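Local coordinates for protein AgaA (Rhizobium radiobacter, PDB 6HLX) that binds the opine agropinic acid in the periplasm as the substrate-binding protein of an ABC transporter that imports it, at residues A[249-260]-A[313-324]; A[80-89]-A[135-144]. One frame throughout, in Å; residues are numbered along the deposited sequence.

Contact 1. Residues A[249-260]-A[313-324]; sequences FEPFSKPEVRQA and LAKAGYPNGFEV
Phe-322 carries its ring between its own backbone N and carbonyl carbon (chi1 53°), while Phe-249 swings CG anti to its N (chi1 -179°), and the two side chains meet with Phe-322 CE1 at the edge of the Phe-249 ring. This joins helix 255-264, with the 3-10 turn before it, to the helix–turn–strand connection from helix 306-315 into strand 322-327, part of a mixed sheet in this periplasmic binding protein. Pro-251, whose ring fixes phi (-55°) in the range the 3-10 turn needs, lays CB over one face of the Phe-322 ring in a CH-pi contact, 3.8 Å from its centroid. Its CG rests 3.8 Å from Tyr-318 CZ. Val-257 branches to serve two neighbours, CG1 touching Phe-322 CZ and CG2 packing 3.7 Å from Ala-316 CB, where the small methyl lets the backbones come close. At the outer margin, in one of two positions of its carboxylate, Glu-256 OE1 takes Lys-315 NZ on its syn lone pair in a salt bridge of 2.8 Å, which is therefore probably not permanent. Gly-317 takes the positive phi of a Schellman motif that ends the helix, and Tyr-318 follows, with the aliphatic CD of Lys-254 at its ring edge, 3.8 Å from Tyr-318 CE2.

Contact 2. Residues A[80-89]-A[135-144]; sequences ADVKASLERI and ESVIVPAAWL. With EDO (1,2-ethanediol), chain B.
Both hydrogen bonds that cross this buried contact run from backbone N-H groups of the segment 135-144 to side-chain oxygens of one helix, those of Ser-85 and Asp-81, one turn apart. Val-139 N gives a nearly straight bond to Ser-85 OG (2.9 Å, 167°), and that hydroxyl in turn donates to Asp-81 O at 2.9 Å. Ser-85 N reaches the same carbonyl from the opposite face of its plane, so two bonds grip Asp-81 O. Serine fits here because its short hydroxyl both accepts and donates; its OG lies anti to the carbonyl carbon (chi1 -66°), which lets it fold back over the preceding turn. Ala-141 N meets Asp-81 OD1 at 2.8 Å, on the anti side and 22° out of the carboxylate plane. Since Pro-140 is the N-cap residue of helix 141-146, the aspartate supplies an acceptor to that helix's first turn from helix 79-90, which packs on strands 105-110 and 115-120 of the five-stranded antiparallel sheet in this family 5 solute-binding protein. A water that donates to OD1 accepts from Ala-142 N, while OD2 is held by Thr-78 N. Small residues permit the close approach, with Ala-84 CB 3.6 Å from Ala-141 CB. Ile-138 packs beside Val-82, CG2 to CG2 4.0 Å. Farther along, Leu-144 CD2 packs 3.7 Å from the aliphatic CD of Arg-88, whose guanidinium pairs with Asp-16.

Contact 1 is partly buried, its centre about 29 Å from the centre of the chain; contact 2 is a buried contact, its centre about 21 Å from that point. They share no elements and do not touch, their nearest atoms being about 25 Å apart. Both bring a helix against a chain segment that changes secondary structure, but by different chemistry. In contact 1 aromatic rings, proline and valine do most of the packing, and charge enters through one salt bridge at the margin. In contact 2 polar side chains bind backbone N-H groups within the interior, among alanines and branched aliphatic side chains. There the side chain of Glu-135 comes within about 8 Å of agropinic acid.

Contact 1. Residues A[249-260]-A[313-324]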
loop_
_atom_site.group_PDB
_atom_site.type_symbol
_atom_site.label_atom_id
_atom_site.label_comp_id
_atom_site.label_asym_id
_atom_site.label_seq_id
_atom_site.Cartn_x
_atom_site.Cartn_y
_atom_site.Cartn_z
ATOM N N PHE A 249 -1.358 20.175 13.594
ATOM C CA PHE A 249 -2.296 21.236 13.205
ATOM C C PHE A 249 -3.285 21.237 14.363
ATOM O O PHE A 249 -4.027 20.264 14.546
ATOM C CB PHE A 249 -2.966 20.947 11.845
ATOM C CG PHE A 249 -3.919 22.032 11.387
ATOM C CD1 PHE A 249 -3.441 23.259 10.936
ATOM C CD2 PHE A 249 -5.292 21.819 11.390
ATOM C CE1 PHE A 249 -4.327 24.259 10.509
ATOM C CE2 PHE A 249 -6.177 22.815 10.962
ATOM C CZ PHE A 249 -5.690 24.028 10.527
ATOM N N GLU A 250 -3.224 22.282 15.210
ATOM C CA GLU A 250 -3.961 22.355 16.474
ATOM C C GLU A 250 -5.421 21.795 16.427
ATOM O O GLU A 250 -5.680 20.890 17.219
ATOM C CB GLU A 250 -3.915 23.759 17.086
ATOM C CG GLU A 250 -4.433 23.770 18.518
ATOM C CD GLU A 250 -3.925 24.864 19.439
ATOM O OE1 GLU A 250 -3.221 25.786 18.963
ATOM O OE2 GLU A 250 -4.234 24.794 20.650
ATOM N N PRO A 251 -6.355 22.219 15.540
ATOM C CA PRO A 251 -7.704 21.604 15.553
ATOM C C PRO A 251 -7.693 20.068 15.416
ATOM O O PRO A 251 -8.484 19.380 16.063
ATOM C CB PRO A 251 -8.392 22.262 14.340
ATOM C CG PRO A 251 -7.721 23.585 14.215
ATOM C CD PRO A 251 -6.285 23.309 14.538
ATOM N N PHE A 252 -6.745 19.528 14.634
ATOM C CA PHE A 252 -6.644 18.079 14.386
ATOM C C PHE A 252 -5.982 17.289 15.512
ATOM O O PHE A 252 -5.819 16.083 15.382
ATOM C CB PHE A 252 -5.940 17.818 13.045
ATOM C CG PHE A 252 -6.714 18.303 11.848
ATOM C CD1 PHE A 252 -8.094 18.484 11.913
ATOM C CD2 PHE A 252 -6.080 18.499 10.629
ATOM C CE1 PHE A 252 -8.807 18.943 10.804
ATOM C CE2 PHE A 252 -6.798 18.923 9.514
ATOM C CZ PHE A 252 -8.156 19.127 9.603
ATOM N N SER A 253 -5.559 17.964 16.589
ATOM C CA SER A 253 -5.005 17.272 17.753
ATOM C C SER A 253 -6.172 16.852 18.648
ATOM O O SER A 253 -5.959 16.163 19.644
ATOM C CB SER A 253 -4.088 18.205 18.540
ATOM O OG SER A 253 -4.816 19.231 19.192
ATOM N N LYS A 254 -7.402 17.303 18.305
ATOM C CA LYS A 254 -8.597 17.077 19.114
ATOM C C LYS A 254 -9.508 15.967 18.603
ATOM O O LYS A 254 -10.061 16.105 17.514
ATOM C CB LYS A 254 -9.397 18.386 19.290
ATOM C CG LYS A 254 -8.579 19.486 19.955
ATOM C CD LYS A 254 -9.242 20.841 19.869
ATOM C CE LYS A 254 -8.337 21.958 20.355
ATOM N NZ LYS A 254 -7.971 21.816 21.791
ATOM N N PRO A 255 -9.738 14.889 19.386
ATOM C CA PRO A 255 -10.683 13.844 18.936
ATOM C C PRO A 255 -12.068 14.381 18.533
ATOM O O PRO A 255 -12.658 13.850 17.591
ATOM C CB PRO A 255 -10.766 12.907 20.152
ATOM C CG PRO A 255 -9.409 13.049 20.799
ATOM C CD PRO A 255 -9.153 14.537 20.701
ATOM N N GLU A 256 -12.588 15.421 19.234
ATOM C CA GLU A 256 -13.900 15.999 18.905
ATOM C C GLU A 256 -13.938 16.632 17.510
ATOM O O GLU A 256 -14.987 16.605 16.858
ATOM C CB GLU A 256 -14.351 17.003 19.972
ATOM C CG GLU A 256 -14.703 16.363 21.307
ATOM C CD GLU A 256 -14.958 17.326 22.453
ATOM O OE1 GLU A 256 -15.690 16.940 23.392
ATOM O OE2 GLU A 256 -14.427 18.460 22.420
ATOM N N VAL A 257 -12.801 17.196 17.044
ATOM C CA VAL A 257 -12.722 17.801 15.700
ATOM C C VAL A 257 -12.695 16.683 14.643
ATOM O O VAL A 257 -13.384 16.773 13.613
ATOM C CB VAL A 257 -11.524 18.787 15.543
ATOM C CG1 VAL A 257 -11.285 19.185 14.080
ATOM C CG2 VAL A 257 -11.712 20.032 16.420
ATOM N N ARG A 258 -11.891 15.635 14.894
ATOM C CA ARG A 258 -11.785 14.526 13.947
ATOM C C ARG A 258 -13.141 13.816 13.837
ATOM O O ARG A 258 -13.599 13.564 12.723
ATOM C CB ARG A 258 -10.642 13.574 14.345
ATOM C CG ARG A 258 -9.299 14.324 14.471
ATOM C CD ARG A 258 -8.131 13.371 14.637
ATOM N NE ARG A 258 -8.157 12.662 15.919
ATOM C CZ ARG A 258 -7.252 12.799 16.879
ATOM N NH1 ARG A 258 -7.323 12.055 17.973
ATOM N NH2 ARG A 258 -6.278 13.697 16.762
ATOM N N GLN A 259 -13.831 13.609 14.984
ATOM C CA GLN A 259 -15.181 13.023 15.005
ATOM C C GLN A 259 -16.178 13.940 14.308
ATOM O O GLN A 259 -17.020 13.432 13.566
ATOM C CB GLN A 259 -15.665 12.718 16.439
ATOM C CG GLN A 259 -14.931 11.553 17.109
ATOM C CD GLN A 259 -15.832 10.742 18.030
ATOM O OE1 GLN A 259 -17.022 10.994 18.165
ATOM N NE2 GLN A 259 -15.297 9.719 18.654
ATOM N N ALA A 260 -16.094 15.293 14.515
ATOM C CA ALA A 260 -17.001 16.232 13.822
ATOM C C ALA A 260 -16.931 16.015 12.303
ATOM O O ALA A 260 -17.965 15.939 11.653
ATOM C CB ALA A 260 -16.659 17.682 14.156
ATOM N N LEU A 313 -17.665 20.699 17.101
ATOM C CA LEU A 313 -16.692 21.769 16.822
ATOM C C LEU A 313 -16.791 22.848 17.885
ATOM O O LEU A 313 -15.764 23.333 18.362
ATOM C CB LEU A 313 -16.967 22.439 15.463
ATOM C CG LEU A 313 -16.438 21.789 14.207
ATOM C CD1 LEU A 313 -16.507 22.780 13.064
ATOM C CD2 LEU A 313 -14.991 21.300 14.380
ATOM N N ALA A 314 -18.038 23.233 18.247
ATOM C CA ALA A 314 -18.289 24.263 19.256
ATOM C C ALA A 314 -17.733 23.820 20.605
ATOM O O ALA A 314 -17.038 24.600 21.254
ATOM C CB ALA A 314 -19.781 24.559 19.355
ATOM N N LYS A 315 -17.938 22.534 20.965
ATOM C CA LYS A 315 -17.450 21.940 22.208
ATOM C C LYS A 315 -15.919 21.920 22.247
ATOM O O LYS A 315 -15.338 22.152 23.309
ATOM C CB LYS A 315 -18.024 20.524 22.375
ATOM C CG LYS A 315 -18.122 20.039 23.809
ATOM C CD LYS A 315 -18.608 18.587 23.846
ATOM C CE LYS A 315 -18.575 17.983 25.233
ATOM N NZ LYS A 315 -17.193 17.641 25.665
ATOM N N ALA A 316 -15.274 21.681 21.075
ATOM C CA ALA A 316 -13.823 21.642 20.896
ATOM C C ALA A 316 -13.166 23.040 20.936
ATOM O O ALA A 316 -11.940 23.132 20.983
ATOM C CB ALA A 316 -13.487 20.950 19.577
ATOM N N GLY A 317 -13.973 24.099 20.910
ATOM C CA GLY A 317 -13.484 25.473 20.949
ATOM C C GLY A 317 -13.475 26.197 19.614
ATOM O O GLY A 317 -12.830 27.244 19.496
ATOM N N TYR A 318 -14.231 25.672 18.614
ATOM C CA TYR A 318 -14.358 26.240 17.258
ATOM C C TYR A 318 -15.824 26.583 16.920
ATOM O O TYR A 318 -16.398 25.961 16.023
ATOM C CB TYR A 318 -13.709 25.306 16.194
ATOM C CG TYR A 318 -12.269 24.999 16.530
ATOM C CD1 TYR A 318 -11.262 25.921 16.268
ATOM C CD2 TYR A 318 -11.923 23.826 17.196
ATOM C CE1 TYR A 318 -9.947 25.687 16.657
ATOM C CE2 TYR A 318 -10.609 23.580 17.594
ATOM C CZ TYR A 318 -9.625 24.514 17.320
ATOM O OH TYR A 318 -8.325 24.277 17.687
ATOM N N PRO A 319 -16.455 27.581 17.599
ATOM C CA PRO A 319 -17.871 27.886 17.304
ATOM C C PRO A 319 -18.103 28.485 15.918
ATOM O O PRO A 319 -19.228 28.459 15.415
ATOM C CB PRO A 319 -18.262 28.860 18.422
ATOM C CG PRO A 319 -16.991 29.524 18.798
ATOM C CD PRO A 319 -15.940 28.451 18.679
ATOM N N ASN A 320 -17.027 29.004 15.304
ATOM C CA ASN A 320 -17.045 29.618 13.978
ATOM C C ASN A 320 -16.208 28.826 12.982
ATOM O O ASN A 320 -15.939 29.327 11.896
ATOM C CB ASN A 320 -16.547 31.064 14.069
ATOM C CG ASN A 320 -17.348 31.896 15.043
ATOM O OD1 ASN A 320 -16.805 32.495 15.978
ATOM N ND2 ASN A 320 -18.659 31.926 14.854
ATOM N N GLY A 321 -15.814 27.606 13.351
ATOM C CA GLY A 321 -14.995 26.745 12.503
ATOM C C GLY A 321 -13.568 27.241 12.414
ATOM O O GLY A 321 -13.074 27.893 13.342
ATOM N N PHE A 322 -12.892 26.947 11.288
ATOM C CA PHE A 322 -11.500 27.350 11.067
ATOM C C PHE A 322 -11.146 27.179 9.601
ATOM O O PHE A 322 -11.912 26.554 8.854
ATOM C CB PHE A 322 -10.524 26.517 11.954
ATOM C CG PHE A 322 -10.661 25.009 11.835
ATOM C CD1 PHE A 322 -9.986 24.308 10.839
ATOM C CD2 PHE A 322 -11.459 24.294 12.724
ATOM C CE1 PHE A 322 -10.110 22.909 10.727
ATOM C CE2 PHE A 322 -11.591 22.904 12.611
ATOM C CZ PHE A 322 -10.919 22.218 11.610
ATOM N N GLU A 323 -9.966 27.684 9.205
ATOM C CA GLU A 323 -9.455 27.533 7.839
ATOM C C GLU A 323 -8.418 26.409 7.837
ATOM O O GLU A 323 -7.649 26.264 8.794
ATOM C CB GLU A 323 -8.813 28.838 7.350
ATOM C CG GLU A 323 -9.756 30.034 7.369
ATOM C CD GLU A 323 -9.198 31.354 6.865
ATOM O OE1 GLU A 323 -10.015 32.252 6.556
ATOM O OE2 GLU A 323 -7.955 31.497 6.780
ATOM N N VAL A 324 -8.382 25.605 6.756
ATOM C CA VAL A 324 -7.452 24.490 6.672
ATOM C C VAL A 324 -7.184 24.171 5.205
ATOM O O VAL A 324 -8.002 24.497 4.353
ATOM C CB VAL A 324 -8.018 23.249 7.445
ATOM C CG1 VAL A 324 -9.312 22.737 6.823
ATOM C CG2 VAL A 324 -6.994 22.122 7.590
#

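Contact 2. Residues A[80-89]-A[135-144]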
loop_
_atom_site.group_PDB
_atom_site.type_symbol
_atom_site.label_atom_id
_atom_site.label_comp_id
_atom_site.label_asym_id
_atom_site.label_seq_id
_atom_site.Cartn_x
_atom_site.Cartn_y
_atom_site.Cartn_z
ATOM N N ALA A 80 24.568 -12.365 3.756
ATOM C CA ALA A 80 25.112 -11.002 3.887
ATOM C C ALA A 80 24.257 -9.987 3.104
ATOM O O ALA A 80 24.141 -8.828 3.526
ATOM C CB ALA A 80 26.547 -10.962 3.403
ATOM N N ASP A 81 23.661 -10.417 1.970
ATOM C CA ASP A 81 22.782 -9.559 1.154
ATOM C C ASP A 81 21.479 -9.290 1.914
ATOM O O ASP A 81 20.983 -8.167 1.921
ATOM C CB ASP A 81 22.506 -10.197 -0.223
ATOM C CG ASP A 81 23.800 -10.526 -0.941
ATOM O OD1 ASP A 81 24.680 -9.624 -1.025
ATOM O OD2 ASP A 81 23.955 -11.691 -1.383
ATOM N N VAL A 82 20.921 -10.326 2.551
ATOM C CA VAL A 82 19.711 -10.172 3.358
ATOM C C VAL A 82 20.000 -9.214 4.516
ATOM O O VAL A 82 19.237 -8.269 4.733
ATOM C CB VAL A 82 19.181 -11.528 3.868
ATOM C CG1 VAL A 82 17.976 -11.331 4.808
ATOM C CG2 VAL A 82 18.831 -12.447 2.695
ATOM N N LYS A 83 21.140 -9.404 5.214
ATOM C CA LYS A 83 21.468 -8.536 6.348
ATOM C C LYS A 83 21.632 -7.063 5.916
ATOM O O LYS A 83 21.056 -6.174 6.550
ATOM C CB LYS A 83 22.730 -9.045 7.065
ATOM C CG LYS A 83 23.122 -8.225 8.290
ATOM C CD LYS A 83 24.122 -8.966 9.177
ATOM C CE LYS A 83 24.511 -8.118 10.371
ATOM N NZ LYS A 83 25.399 -8.869 11.291
ATOM N N ALA A 84 22.377 -6.806 4.822
ATOM C CA ALA A 84 22.574 -5.431 4.324
ATOM C C ALA A 84 21.233 -4.784 3.925
ATOM O O ALA A 84 21.004 -3.598 4.213
ATOM C CB ALA A 84 23.534 -5.436 3.132
ATOM N N SER A 85 20.335 -5.575 3.293
ATOM C CA SER A 85 19.027 -5.092 2.841
ATOM C C SER A 85 18.172 -4.707 4.049
ATOM O O SER A 85 17.573 -3.627 4.049
ATOM C CB SER A 85 18.337 -6.135 1.974
ATOM O OG SER A 85 19.091 -6.296 0.774
ATOM N N LEU A 86 18.149 -5.572 5.087
ATOM C CA LEU A 86 17.400 -5.298 6.316
ATOM C C LEU A 86 17.978 -4.123 7.076
ATOM O O LEU A 86 17.222 -3.286 7.564
ATOM C CB LEU A 86 17.311 -6.550 7.205
ATOM C CG LEU A 86 16.496 -7.720 6.629
ATOM C CD1 LEU A 86 16.575 -8.941 7.543
ATOM C CD2 LEU A 86 15.028 -7.331 6.366
ATOM N N GLU A 87 19.317 -4.023 7.151
ATOM C CA GLU A 87 19.963 -2.891 7.836
ATOM C C GLU A 87 19.602 -1.541 7.219
ATOM O O GLU A 87 19.460 -0.553 7.956
ATOM C CB GLU A 87 21.461 -3.095 7.931
ATOM C CG GLU A 87 21.786 -4.024 9.085
ATOM C CD GLU A 87 23.248 -4.386 9.233
ATOM O OE1 GLU A 87 23.608 -4.915 10.308
ATOM O OE2 GLU A 87 24.031 -4.152 8.284
ATOM N N ARG A 88 19.391 -1.503 5.887
ATOM C CA ARG A 88 18.974 -0.263 5.205
ATOM C C ARG A 88 17.561 0.143 5.640
ATOM O O ARG A 88 17.271 1.333 5.800
ATOM C CB ARG A 88 19.066 -0.425 3.678
ATOM C CG ARG A 88 18.868 0.887 2.960
ATOM C CD ARG A 88 19.484 0.970 1.586
ATOM N NE ARG A 88 19.224 2.311 1.084
ATOM C CZ ARG A 88 18.350 2.610 0.129
ATOM N NH1 ARG A 88 17.710 1.642 -0.526
ATOM N NH2 ARG A 88 18.134 3.876 -0.204
ATOM N N ILE A 89 16.689 -0.838 5.862
ATOM C CA ILE A 89 15.319 -0.561 6.315
ATOM C C ILE A 89 15.344 -0.027 7.751
ATOM O O ILE A 89 14.639 0.933 8.091
ATOM C CB ILE A 89 14.441 -1.837 6.216
ATOM C CG1 ILE A 89 14.309 -2.278 4.720
ATOM C CG2 ILE A 89 13.041 -1.574 6.860
ATOM C CD1 ILE A 89 13.798 -3.780 4.524
ATOM N N GLU A 135 8.551 -3.409 -0.126
ATOM C CA GLU A 135 9.687 -2.600 0.349
ATOM C C GLU A 135 10.713 -3.424 1.156
ATOM O O GLU A 135 11.763 -2.878 1.539
ATOM C CB GLU A 135 9.179 -1.364 1.158
ATOM C CG GLU A 135 8.449 -0.328 0.290
ATOM C CD GLU A 135 7.169 -0.801 -0.394
ATOM O OE1 GLU A 135 6.350 -1.481 0.267
ATOM O OE2 GLU A 135 6.992 -0.508 -1.601
ATOM N N SER A 136 10.406 -4.710 1.441
ATOM C CA SER A 136 11.292 -5.606 2.222
ATOM C C SER A 136 12.091 -6.578 1.304
ATOM O O SER A 136 12.722 -7.530 1.774
ATOM C CB SER A 136 10.482 -6.402 3.257
ATOM O OG SER A 136 9.869 -5.505 4.173
ATOM N N VAL A 137 12.110 -6.296 -0.008
ATOM C CA VAL A 137 12.819 -7.141 -0.980
ATOM C C VAL A 137 14.316 -7.070 -0.737
ATOM O O VAL A 137 14.795 -6.098 -0.145
ATOM C CB VAL A 137 12.437 -6.793 -2.441
ATOM C CG1 VAL A 137 10.955 -7.109 -2.687
ATOM C CG2 VAL A 137 12.742 -5.333 -2.750
ATOM N N ILE A 138 15.046 -8.094 -1.203
ATOM C CA ILE A 138 16.490 -8.216 -0.978
ATOM C C ILE A 138 17.293 -7.793 -2.186
ATOM O O ILE A 138 17.022 -8.246 -3.298
ATOM C CB ILE A 138 16.873 -9.682 -0.560
ATOM C CG1 ILE A 138 16.001 -10.240 0.613
ATOM C CG2 ILE A 138 18.386 -9.817 -0.241
ATOM C CD1 ILE A 138 15.978 -9.321 1.878
ATOM N N VAL A 139 18.317 -6.975 -1.953
ATOM C CA VAL A 139 19.233 -6.533 -3.008
ATOM C C VAL A 139 20.667 -6.932 -2.597
ATOM O O VAL A 139 20.886 -7.292 -1.431
ATOM C CB VAL A 139 19.089 -5.019 -3.353
ATOM C CG1 VAL A 139 17.680 -4.711 -3.850
ATOM C CG2 VAL A 139 19.459 -4.142 -2.168
ATOM N N PRO A 140 21.654 -6.899 -3.522
ATOM C CA PRO A 140 23.004 -7.330 -3.145
ATOM C C PRO A 140 23.711 -6.327 -2.240
ATOM O O PRO A 140 23.658 -5.119 -2.488
ATOM C CB PRO A 140 23.729 -7.482 -4.500
ATOM C CG PRO A 140 22.649 -7.432 -5.548
ATOM C CD PRO A 140 21.582 -6.558 -4.959
ATOM N N ALA A 141 24.420 -6.846 -1.214
ATOM C CA ALA A 141 25.218 -6.020 -0.305
ATOM C C ALA A 141 26.295 -5.220 -1.079
ATOM O O ALA A 141 26.488 -4.029 -0.810
ATOM C CB ALA A 141 25.881 -6.896 0.750
ATOM N N ALA A 142 26.974 -5.866 -2.051
ATOM C CA ALA A 142 28.040 -5.221 -2.849
ATOM C C ALA A 142 27.436 -4.138 -3.747
ATOM O O ALA A 142 28.087 -3.119 -4.012
ATOM C CB ALA A 142 28.760 -6.257 -3.699
ATOM N N TRP A 143 26.178 -4.358 -4.216
ATOM C CA TRP A 143 25.493 -3.374 -5.060
ATOM C C TRP A 143 25.161 -2.146 -4.213
ATOM O O TRP A 143 25.370 -1.029 -4.685
ATOM C CB TRP A 143 24.222 -3.963 -5.697
ATOM C CG TRP A 143 23.531 -3.021 -6.642
ATOM C CD1 TRP A 143 23.727 -2.910 -7.989
ATOM C CD2 TRP A 143 22.538 -2.052 -6.296
ATOM N NE1 TRP A 143 22.873 -1.958 -8.514
ATOM C CE2 TRP A 143 22.137 -1.413 -7.492
ATOM C CE3 TRP A 143 21.907 -1.689 -5.089
ATOM C CZ2 TRP A 143 21.205 -0.368 -7.504
ATOM C CZ3 TRP A 143 20.987 -0.646 -5.099
ATOM C CH2 TRP A 143 20.640 -0.002 -6.301
ATOM N N LEU A 144 24.644 -2.348 -2.969
ATOM C CA LEU A 144 24.312 -1.245 -2.058
ATOM C C LEU A 144 25.547 -0.413 -1.717
ATOM O O LEU A 144 25.450 0.809 -1.689
ATOM C CB LEU A 144 23.699 -1.761 -0.745
ATOM C CG LEU A 144 22.222 -2.134 -0.766
ATOM C CD1 LEU A 144 21.818 -2.822 0.541
ATOM C CD2 LEU A 144 21.334 -0.918 -1.021
HETATM C C1 EDO B . 21.158 -4.897 13.380
HETATM O O1 EDO B . 22.176 -5.593 12.670
HETATM C C2 EDO B . 21.077 -3.433 12.872
HETATM O O2 EDO B . 20.029 -2.746 13.544
HETATM O O HOH W 1 26.836 -8.735 -2.364
#